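Local coordinates for Alpha/beta hydrolase family protein (Bacillus anthracis, PDB 3OOS) that is probably a hydrolase of the alpha/beta hydrolase fold family, whose substrate is not identified, at residues M175-L189 / F255-I267. Numbering follows the deposited sequence.
Sequences MSFYSEEKLEEALKL and FEESNHNPFVEEI. With SO4 (sulfate ion), chain B.
A backbone-anchored contact joins residues 175-178, where the chain passes from helix 162-176 toward helix 180-186 in what is probably the cap, to the loop after the outermost strand 250-255 of the main sheet. The carboxylate of Glu265 is its polar hub. Glu265 OE1 accepts from Tyr178 N at 2.8 Å, on the syn side and nearly straight (171°). Asn259 N, from the opposite face of OE1, bridges both oxygens, and Asn261 N reaches Glu265 OE2 at 2.7 Å. An extended glutamate suits this buried place: two acceptor oxygens satisfy three backbone N-H groups. The loop carries His260, whose ND1 is hydrogen-bonded to Asp232 OD1 and whose ring touches Ser99 of a probable nucleophile elbow, consistent with the family's Ser-Asp-His triad. His260 NE2 bonds weakly to a sulfate, probably from the crystallisation liquor, also held by Ser99 OG and Ala100 N. Ser176 O accepts from His260 N at 3.1 Å and weakly from Asn261 ND2. Phe177 CB points away, but chi1 of -86° turns the ring back against Glu265 CG and Val264 CG2; Leu183 CD1 covers one face. Branched Val264 meets Ala186 CB and Leu189 CD1. Tyr178 CD2 lies 3.4 Å from Glu257 O, with Glu257 CB over one ring face.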
loop_
_atom_site.group_PDB
_atom_site.type_symbol
_atom_site.label_atom_id
_atom_site.label_comp_id
_atom_site.label_asym_id
_atom_site.label_seq_id
_atom_site.Cartn_x
_atom_site.Cartn_y
_atom_site.Cartn_z
HETATM N N MSE A 175 5.921 13.084 11.370
HETATM C CA MSE A 175 7.152 12.651 10.727
HETATM C C MSE A 175 6.906 12.272 9.266
HETATM O O MSE A 175 7.823 12.327 8.438
HETATM C CB MSE A 175 7.720 11.455 11.486
HETATM C CG MSE A 175 8.956 10.857 10.868
HETATM SE SE MSE A 175 9.227 9.075 11.548
HETATM C CE MSE A 175 7.609 8.190 10.872
ATOM N N SER A 176 5.663 11.903 8.964
ATOM C CA SER A 176 5.271 11.348 7.665
ATOM C C SER A 176 4.713 12.374 6.685
ATOM O O SER A 176 4.378 12.029 5.546
ATOM C CB SER A 176 4.222 10.253 7.879
ATOM O OG SER A 176 4.716 9.255 8.743
ATOM N N PHE A 177 4.604 13.623 7.135
ATOM C CA PHE A 177 4.073 14.724 6.331
ATOM C C PHE A 177 5.076 15.859 6.226
ATOM O O PHE A 177 5.636 16.298 7.232
ATOM C CB PHE A 177 2.783 15.273 6.954
ATOM C CG PHE A 177 1.544 14.532 6.546
ATOM C CD1 PHE A 177 0.691 15.066 5.587
ATOM C CD2 PHE A 177 1.225 13.304 7.123
ATOM C CE1 PHE A 177 -0.466 14.388 5.203
ATOM C CE2 PHE A 177 0.073 12.616 6.745
ATOM C CZ PHE A 177 -0.773 13.158 5.783
ATOM N N TYR A 178 5.276 16.344 5.005
ATOM C CA TYR A 178 6.155 17.478 4.750
ATOM C C TYR A 178 5.618 18.748 5.412
ATOM O O TYR A 178 6.378 19.512 6.012
ATOM C CB TYR A 178 6.315 17.666 3.235
ATOM C CG TYR A 178 6.956 18.964 2.807
ATOM C CD1 TYR A 178 8.339 19.092 2.742
ATOM C CD2 TYR A 178 6.172 20.061 2.451
ATOM C CE1 TYR A 178 8.930 20.290 2.341
ATOM C CE2 TYR A 178 6.747 21.256 2.053
ATOM C CZ TYR A 178 8.124 21.365 2.002
ATOM O OH TYR A 178 8.686 22.555 1.607
ATOM N N SER A 179 4.306 18.948 5.310
ATOM C CA SER A 179 3.645 20.155 5.802
ATOM C C SER A 179 2.628 19.838 6.893
ATOM O O SER A 179 1.748 18.993 6.710
ATOM C CB SER A 179 2.966 20.891 4.641
ATOM O OG SER A 179 2.014 21.837 5.106
ATOM N N GLU A 180 2.751 20.523 8.027
ATOM C CA GLU A 180 1.798 20.357 9.123
ATOM C C GLU A 180 0.390 20.761 8.703
ATOM O O GLU A 180 -0.584 20.131 9.113
ATOM C CB GLU A 180 2.246 21.135 10.365
ATOM C CG GLU A 180 3.570 20.631 10.933
ATOM C CD GLU A 180 3.845 21.078 12.361
ATOM O OE1 GLU A 180 3.056 21.864 12.929
ATOM O OE2 GLU A 180 4.869 20.636 12.919
ATOM N N GLU A 181 0.302 21.795 7.867
ATOM C CA GLU A 181 -0.970 22.267 7.318
ATOM C C GLU A 181 -1.653 21.182 6.477
ATOM O O GLU A 181 -2.861 20.969 6.604
ATOM C CB GLU A 181 -0.748 23.538 6.490
ATOM C CG GLU A 181 -2.016 24.186 5.941
ATOM C CD GLU A 181 -1.721 25.454 5.155
ATOM O OE1 GLU A 181 -1.027 26.347 5.689
ATOM O OE2 GLU A 181 -2.179 25.559 3.999
ATOM N N LYS A 182 -0.876 20.501 5.634
ATOM C CA LYS A 182 -1.412 19.424 4.798
ATOM C C LYS A 182 -1.908 18.247 5.637
ATOM O O LYS A 182 -2.895 17.603 5.285
ATOM C CB LYS A 182 -0.384 18.959 3.763
ATOM C CG LYS A 182 -0.068 19.990 2.684
ATOM C CD LYS A 182 -1.327 20.479 1.988
ATOM C CE LYS A 182 -0.990 21.455 0.871
ATOM N NZ LYS A 182 -2.214 21.993 0.211
ATOM N N LEU A 183 -1.228 17.970 6.751
ATOM C CA LEU A 183 -1.687 16.929 7.675
ATOM C C LEU A 183 -3.047 17.292 8.277
ATOM O O LEU A 183 -3.967 16.467 8.282
ATOM C CB LEU A 183 -0.664 16.663 8.792
ATOM C CG LEU A 183 -1.120 15.750 9.944
ATOM C CD1 LEU A 183 -1.560 14.365 9.458
ATOM C CD2 LEU A 183 -0.026 15.611 10.991
ATOM N N GLU A 184 -3.164 18.522 8.774
ATOM C CA GLU A 184 -4.405 18.974 9.387
ATOM C C GLU A 184 -5.568 18.891 8.396
ATOM O O GLU A 184 -6.662 18.450 8.758
ATOM C CB GLU A 184 -4.248 20.389 9.949
ATOM C CG GLU A 184 -5.015 20.617 11.238
ATOM C CD GLU A 184 -4.775 19.519 12.260
ATOM O OE1 GLU A 184 -3.614 19.088 12.432
ATOM O OE2 GLU A 184 -5.754 19.083 12.894
ATOM N N GLU A 185 -5.320 19.291 7.151
ATOM C CA GLU A 185 -6.338 19.231 6.105
ATOM C C GLU A 185 -6.678 17.788 5.733
ATOM O O GLU A 185 -7.844 17.466 5.494
ATOM C CB GLU A 185 -5.895 20.017 4.870
ATOM C CG GLU A 185 -5.849 21.522 5.100
ATOM C CD GLU A 185 -5.278 22.297 3.925
ATOM O OE1 GLU A 185 -5.030 21.699 2.853
ATOM O OE2 GLU A 185 -5.076 23.519 4.076
ATOM N N ALA A 186 -5.665 16.921 5.703
ATOM C CA ALA A 186 -5.869 15.511 5.357
ATOM C C ALA A 186 -6.748 14.794 6.375
ATOM O O ALA A 186 -7.521 13.906 6.018
ATOM C CB ALA A 186 -4.532 14.787 5.204
ATOM N N LEU A 187 -6.635 15.194 7.640
ATOM C CA LEU A 187 -7.402 14.568 8.723
ATOM C C LEU A 187 -8.912 14.799 8.619
ATOM O O LEU A 187 -9.696 14.061 9.222
ATOM C CB LEU A 187 -6.875 15.018 10.092
ATOM C CG LEU A 187 -5.503 14.461 10.490
ATOM C CD1 LEU A 187 -4.927 15.228 11.670
ATOM C CD2 LEU A 187 -5.552 12.960 10.784
ATOM N N LYS A 188 -9.305 15.808 7.840
ATOM C CA LYS A 188 -10.719 16.131 7.631
ATOM C C LYS A 188 -11.355 15.241 6.568
ATOM O O LYS A 188 -12.582 15.146 6.478
ATOM C CB LYS A 188 -10.895 17.603 7.243
ATOM C CG LYS A 188 -10.719 18.588 8.389
ATOM C CD LYS A 188 -11.445 19.896 8.104
ATOM C CE LYS A 188 -11.075 20.456 6.738
ATOM N NZ LYS A 188 -11.769 21.750 6.456
ATOM N N LEU A 189 -10.518 14.591 5.762
ATOM C CA LEU A 189 -10.988 13.707 4.698
ATOM C C LEU A 189 -11.433 12.363 5.268
ATOM O O LEU A 189 -10.855 11.892 6.251
ATOM C CB LEU A 189 -9.886 13.492 3.651
ATOM C CG LEU A 189 -9.363 14.726 2.904
ATOM C CD1 LEU A 189 -8.123 14.379 2.092
ATOM C CD2 LEU A 189 -10.437 15.342 2.007
ATOM N N PHE A 255 7.260 13.477 -6.270
ATOM C CA PHE A 255 6.446 14.443 -5.554
ATOM C C PHE A 255 7.358 15.273 -4.653
ATOM O O PHE A 255 7.783 14.836 -3.581
ATOM C CB PHE A 255 5.306 13.740 -4.809
ATOM C CG PHE A 255 4.207 13.258 -5.720
ATOM C CD1 PHE A 255 3.109 14.067 -5.995
ATOM C CD2 PHE A 255 4.282 12.003 -6.326
ATOM C CE1 PHE A 255 2.092 13.631 -6.848
ATOM C CE2 PHE A 255 3.271 11.560 -7.181
ATOM C CZ PHE A 255 2.174 12.376 -7.440
ATOM N N GLU A 256 7.673 16.472 -5.135
ATOM C CA GLU A 256 8.731 17.310 -4.567
ATOM C C GLU A 256 8.398 17.869 -3.186
ATOM O O GLU A 256 9.302 18.154 -2.399
ATOM C CB GLU A 256 9.053 18.472 -5.520
ATOM C CG GLU A 256 9.246 18.082 -6.990
ATOM C CD GLU A 256 10.626 17.527 -7.305
ATOM O OE1 GLU A 256 11.506 17.539 -6.418
ATOM O OE2 GLU A 256 10.834 17.080 -8.458
ATOM N N GLU A 257 7.106 18.022 -2.900
ATOM C CA GLU A 257 6.669 18.607 -1.632
ATOM C C GLU A 257 5.949 17.591 -0.754
ATOM O O GLU A 257 5.046 17.934 0.017
ATOM C CB GLU A 257 5.786 19.832 -1.879
ATOM C CG GLU A 257 6.559 21.123 -2.060
ATOM C CD GLU A 257 5.646 22.327 -2.090
ATOM O OE1 GLU A 257 5.592 23.058 -1.078
ATOM O OE2 GLU A 257 4.965 22.530 -3.116
ATOM N N SER A 258 6.371 16.334 -0.861
ATOM C CA SER A 258 5.746 15.250 -0.115
ATOM C C SER A 258 6.763 14.415 0.638
ATOM O O SER A 258 7.905 14.247 0.195
ATOM C CB SER A 258 4.958 14.327 -1.058
ATOM O OG SER A 258 3.882 15.006 -1.683
ATOM N N ASN A 259 6.324 13.917 1.790
ATOM C CA ASN A 259 7.065 12.915 2.531
ATOM C C ASN A 259 6.534 11.534 2.144
ATOM O O ASN A 259 6.891 11.004 1.088
ATOM C CB ASN A 259 6.949 13.185 4.035
ATOM C CG ASN A 259 7.846 12.291 4.868
ATOM O OD1 ASN A 259 7.908 11.081 4.657
ATOM N ND2 ASN A 259 8.535 12.884 5.834
ATOM N N HIS A 260 5.647 10.970 2.962
ATOM C CA HIS A 260 5.149 9.612 2.744
ATOM C C HIS A 260 3.776 9.521 2.073
ATOM O O HIS A 260 3.378 8.437 1.637
ATOM C CB HIS A 260 5.112 8.868 4.090
ATOM C CG HIS A 260 4.870 7.395 3.970
ATOM N ND1 HIS A 260 5.808 6.525 3.460
ATOM C CD2 HIS A 260 3.800 6.637 4.311
ATOM C CE1 HIS A 260 5.324 5.295 3.484
ATOM N NE2 HIS A 260 4.107 5.336 3.995
ATOM N N ASN A 261 3.065 10.645 1.965
ATOM C CA ASN A 261 1.652 10.638 1.575
ATOM C C ASN A 261 1.301 11.596 0.424
ATOM O O ASN A 261 0.442 12.466 0.595
ATOM C CB ASN A 261 0.774 10.981 2.788
ATOM C CG ASN A 261 0.849 9.941 3.896
ATOM O OD1 ASN A 261 -0.030 9.083 4.015
ATOM N ND2 ASN A 261 1.889 10.022 4.720
ATOM N N PRO A 262 1.940 11.438 -0.761
ATOM C CA PRO A 262 1.694 12.393 -1.865
ATOM C C PRO A 262 0.227 12.583 -2.270
ATOM O O PRO A 262 -0.154 13.681 -2.688
ATOM C CB PRO A 262 2.471 11.788 -3.041
ATOM C CG PRO A 262 3.478 10.897 -2.423
ATOM C CD PRO A 262 2.872 10.368 -1.167
ATOM N N PHE A 263 -0.575 11.526 -2.140
ATOM C CA PHE A 263 -2.002 11.548 -2.497
ATOM C C PHE A 263 -2.836 12.546 -1.683
ATOM O O PHE A 263 -3.910 12.958 -2.129
ATOM C CB PHE A 263 -2.595 10.133 -2.398
ATOM C CG PHE A 263 -2.094 9.357 -1.216
ATOM C CD1 PHE A 263 -2.729 9.459 0.020
ATOM C CD2 PHE A 263 -0.968 8.542 -1.333
ATOM C CE1 PHE A 263 -2.257 8.751 1.123
ATOM C CE2 PHE A 263 -0.487 7.833 -0.240
ATOM C CZ PHE A 263 -1.131 7.938 0.994
ATOM N N VAL A 264 -2.346 12.930 -0.500
ATOM C CA VAL A 264 -2.959 14.026 0.268
ATOM C C VAL A 264 -2.050 15.249 0.472
ATOM O O VAL A 264 -2.534 16.333 0.813
ATOM C CB VAL A 264 -3.532 13.563 1.639
ATOM C CG1 VAL A 264 -4.784 12.731 1.438
ATOM C CG2 VAL A 264 -2.487 12.803 2.459
ATOM N N GLU A 265 -0.749 15.084 0.254
ATOM C CA GLU A 265 0.192 16.198 0.421
ATOM C C GLU A 265 0.242 17.100 -0.809
ATOM O O GLU A 265 0.507 18.300 -0.699
ATOM C CB GLU A 265 1.592 15.688 0.758
ATOM C CG GLU A 265 1.676 14.948 2.082
ATOM C CD GLU A 265 3.086 14.534 2.409
ATOM O OE1 GLU A 265 3.877 15.396 2.835
ATOM O OE2 GLU A 265 3.412 13.347 2.222
ATOM N N GLU A 266 0.002 16.508 -1.977
ATOM C CA GLU A 266 -0.008 17.234 -3.249
ATOM C C GLU A 266 -1.184 16.738 -4.075
ATOM O O GLU A 266 -1.008 16.043 -5.079
ATOM C CB GLU A 266 1.305 17.020 -4.009
ATOM C CG GLU A 266 2.524 17.632 -3.336
ATOM C CD GLU A 266 3.788 17.433 -4.138
ATOM O OE1 GLU A 266 3.873 17.966 -5.264
ATOM O OE2 GLU A 266 4.703 16.747 -3.638
ATOM N N ILE A 267 -2.384 17.105 -3.639
ATOM C CA ILE A 267 -3.626 16.561 -4.196
ATOM C C ILE A 267 -3.781 16.825 -5.699
ATOM O O ILE A 267 -4.102 15.904 -6.458
ATOM C CB ILE A 267 -4.867 17.048 -3.391
ATOM C CG1 ILE A 267 -4.870 16.409 -1.995
ATOM C CG2 ILE A 267 -6.165 16.719 -4.129
ATOM C CD1 ILE A 267 -5.863 17.021 -1.015
HETATM S S SO4 B . 3.147 1.278 5.582
HETATM O O1 SO4 B . 3.622 0.601 6.785
HETATM O O2 SO4 B . 4.003 2.423 5.307
HETATM O O3 SO4 B . 3.163 0.341 4.466
HETATM O O4 SO4 B . 1.776 1.737 5.806
HETATM O O HOH W 1 2.770 17.838 3.226
HETATM O O HOH W 2 -4.106 17.520 2.735
#